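Local atomic coordinates of Pdx2 protein (Plasmodium falciparum, PDB entry 2ABW), a protein that hydrolyses glutamine to glutamate and ammonia, which is channelled to the active site of Pdx1 for pyridoxal 5'-phosphate synthesis. Residues I6-L11 / V48-E53. Residues are numbered along the deposited sequence; the frame is centred on the assembly and turned at random.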
ATOM      1  N   ILE A   6       2.936 -11.650   7.412  1.00 16.27           N
ATOM      2  CA  ILE A   6       2.664 -10.611   6.454  1.00 15.42           C
ATOM      3  C   ILE A   6       3.272 -11.022   5.128  1.00 14.56           C
ATOM      4  O   ILE A   6       4.440 -11.420   5.070  1.00 15.88           O
ATOM      5  CB  ILE A   6       3.161  -9.206   6.894  1.00 16.51           C
ATOM      6  CG1 ILE A   6       2.341  -8.830   8.115  1.00 14.72           C
ATOM      7  CG2 ILE A   6       3.036  -8.241   5.718  1.00 16.97           C
ATOM      8  CD1 ILE A   6       2.779  -7.517   8.788  1.00 16.67           C
ATOM      9  N   GLY A   7       2.485 -10.936   4.078  1.00 13.23           N
ATOM     10  CA  GLY A   7       2.987 -11.269   2.744  1.00 13.71           C
ATOM     11  C   GLY A   7       3.318 -10.031   1.975  1.00 15.12           C
ATOM     12  O   GLY A   7       2.751  -8.909   2.228  1.00 15.06           O
ATOM     13  N   VAL A   8       4.260 -10.165   1.047  1.00 14.03           N
ATOM     14  CA  VAL A   8       4.620  -9.094   0.090  1.00 15.86           C
ATOM     15  C   VAL A   8       4.425  -9.621  -1.303  1.00 16.98           C
ATOM     16  O   VAL A   8       5.016 -10.605  -1.698  1.00 16.02           O
ATOM     17  CB  VAL A   8       6.036  -8.558   0.279  1.00 17.06           C
ATOM     18  CG1 VAL A   8       6.368  -7.437  -0.761  1.00 16.46           C
ATOM     19  CG2 VAL A   8       6.191  -7.965   1.691  1.00 15.58           C
ATOM     20  N   LEU A   9       3.526  -9.008  -2.071  1.00 16.43           N
ATOM     21  CA  LEU A   9       3.268  -9.450  -3.474  0.70 17.60           C
ATOM     22  C   LEU A   9       4.604  -9.343  -4.211  0.70 18.84           C
ATOM     23  O   LEU A   9       5.315  -8.349  -4.079  0.70 18.06           O
ATOM     24  CB  LEU A   9       2.169  -8.557  -4.071  1.00 16.50           C
ATOM     25  CG  LEU A   9       1.700  -9.158  -5.416  1.00 19.64           C
ATOM     26  CD1 LEU A   9       0.819 -10.401  -5.256  1.00 21.61           C
ATOM     27  CD2 LEU A   9       0.912  -8.096  -6.208  1.00 23.09           C
ATOM     28  N   SER A  10       4.999 -10.390  -4.922  0.70 18.27           N
ATOM     29  CA  SER A  10       6.379 -10.441  -5.453  0.70 19.56           C
ATOM     30  C   SER A  10       6.531 -10.688  -6.935  0.70 20.79           C
ATOM     31  O   SER A  10       7.676 -10.723  -7.461  0.70 20.38           O
ATOM     32  CB  SER A  10       7.156 -11.468  -4.685  0.70 18.17           C
ATOM     33  OG  SER A  10       6.695 -12.773  -4.959  0.70 22.27           O
ATOM     34  N   LEU A  11       5.405 -10.862  -7.580  0.70 21.80           N
ATOM     35  CA  LEU A  11       5.372 -11.222  -8.992  0.70 23.62           C
ATOM     36  C   LEU A  11       6.069 -10.205  -9.896  1.00 25.21           C
ATOM     37  O   LEU A  11       6.649 -10.600 -10.907  1.00 25.95           O
ATOM     38  CB  LEU A  11       3.918 -11.424  -9.407  1.00 25.14           C
ATOM     39  CG  LEU A  11       3.237 -12.621  -8.700  1.00 24.90           C
ATOM     40  CD1 LEU A  11       1.782 -12.624  -8.863  1.00 29.35           C
ATOM     41  CD2 LEU A  11       3.866 -13.927  -9.088  1.00 30.94           C
ATOM     42  N   VAL A  48       1.184  -6.688   1.675  1.00 13.74           N
ATOM     43  CA  VAL A  48       1.708  -5.467   1.103  1.00 14.56           C
ATOM     44  C   VAL A  48       1.771  -5.632  -0.406  1.00 14.95           C
ATOM     45  O   VAL A  48       2.330  -6.675  -0.932  1.00 15.66           O
ATOM     46  CB  VAL A  48       3.120  -5.205   1.624  1.00 14.69           C
ATOM     47  CG1 VAL A  48       3.624  -3.918   1.001  1.00 19.43           C
ATOM     48  CG2 VAL A  48       3.100  -5.156   3.154  1.00 15.58           C
ATOM     49  N   ILE A  49       1.245  -4.638  -1.157  1.00 15.45           N
ATOM     50  CA  ILE A  49       1.391  -4.592  -2.608  1.00 15.51           C
ATOM     51  C   ILE A  49       2.276  -3.416  -2.928  1.00 17.53           C
ATOM     52  O   ILE A  49       1.780  -2.322  -2.846  1.00 18.26           O
ATOM     53  CB  ILE A  49       0.054  -4.510  -3.297  1.00 17.30           C
ATOM     54  CG1 ILE A  49      -0.803  -5.751  -2.937  1.00 18.87           C
ATOM     55  CG2 ILE A  49       0.307  -4.488  -4.861  1.00 19.55           C
ATOM     56  CD1 ILE A  49      -2.136  -6.010  -3.737  1.00 22.10           C
ATOM     57  N   PRO A  50       3.514  -3.651  -3.332  1.00 17.14           N
ATOM     58  CA  PRO A  50       4.390  -2.557  -3.732  1.00 19.25           C
ATOM     59  C   PRO A  50       4.416  -2.417  -5.257  1.00 22.89           C
ATOM     60  O   PRO A  50       3.556  -2.940  -5.898  1.00 25.29           O
ATOM     61  CB  PRO A  50       5.678  -2.990  -3.069  1.00 21.06           C
ATOM     62  CG  PRO A  50       5.719  -4.517  -3.362  1.00 19.82           C
ATOM     63  CD  PRO A  50       4.247  -4.937  -3.266  1.00 18.76           C
ATOM     64  N   GLY A  51       5.401  -1.787  -5.814  1.00 25.11           N
ATOM     65  CA  GLY A  51       5.632  -1.828  -7.275  1.00 25.60           C
ATOM     66  C   GLY A  51       5.848  -0.437  -7.787  1.00 27.04           C
ATOM     67  O   GLY A  51       5.395   0.562  -7.213  1.00 28.49           O
ATOM     68  N   GLY A  52       6.535  -0.382  -8.894  1.00 28.28           N
ATOM     69  CA  GLY A  52       6.771   0.850  -9.601  1.00 29.67           C
ATOM     70  C   GLY A  52       5.671   1.138 -10.576  1.00 30.34           C
ATOM     71  O   GLY A  52       5.355   2.303 -10.808  1.00 33.72           O
ATOM     72  N   GLU A  53       5.144   0.098 -11.176  1.00 30.06           N
ATOM     73  CA  GLU A  53       4.138   0.215 -12.220  1.00 31.18           C
ATOM     74  C   GLU A  53       2.876  -0.594 -11.988  1.00 28.21           C
ATOM     75  O   GLU A  53       2.882  -1.847 -12.083  1.00 27.05           O
ATOM     76  CB  GLU A  53       4.725  -0.316 -13.520  1.00 32.47           C
ATOM     77  CG  GLU A  53       5.904   0.542 -13.968  1.00 38.14           C
ATOM     78  CD  GLU A  53       6.381   0.274 -15.391  1.00 39.82           C
ATOM     79  OE1 GLU A  53       5.739  -0.530 -16.113  1.00 51.63           O
ATOM     80  OE2 GLU A  53       7.434   0.850 -15.803  1.00 47.20           O
TER
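V8 and V48 stand side by side on the same face of the central sheet, as the bridge partners of the parallel strands 4-9 and 46-49. CG2 of V8 rests 4.1 Å from CB of V48. The other methyl of V8, CG1, is set anti to the backbone N (chi1 180°), and from there it extends along the chain direction to P50, meeting the ring at CG (4.0 Å). Toward the start of the strand, V48 sends CG2 back to CG2 of I6, 4.0 Å away. Helix 16-23 packs over this face, with I19 on V8 and F22 on both I6 and V48. L9 and I49 pair on the reverse face, lying alongside each other with CD2 of L9 3.9 Å from CG2 of I49; V57 of helix 54-60 touches both.

Between the two apolar layers runs the backbone ladder. V48 clamps it with both of its polar main-chain atoms: its N donates to O of G7 (2.8 Å), and its O accepts from N of L9 (2.9 Å). A CA-H...O contact from V8 to the same carbonyl accompanies the second bond. The ladder goes no further: P50 has no N-H to give to O of L9, and the strands end here. CD of P50 lies 3.7 Å from O of L9, which is hydrogen-bonded by the side-chain amide of Q12.

Beyond P50 the chain leaves the sheet through G51 toward G52 and E53, two residues of the probable glutamine-binding site, E53 being the N-cap residue of helix 54-60. The side chain of P50 is about 7 Å from that of C87, the probable nucleophile. An apolar, hydrogen-bonded pair of parallel strands within the mixed sheet thus gives a firm base to the loop that probably binds glutamine, emerging at their carboxy-terminal ends, as expected of a class I glutaminase fold.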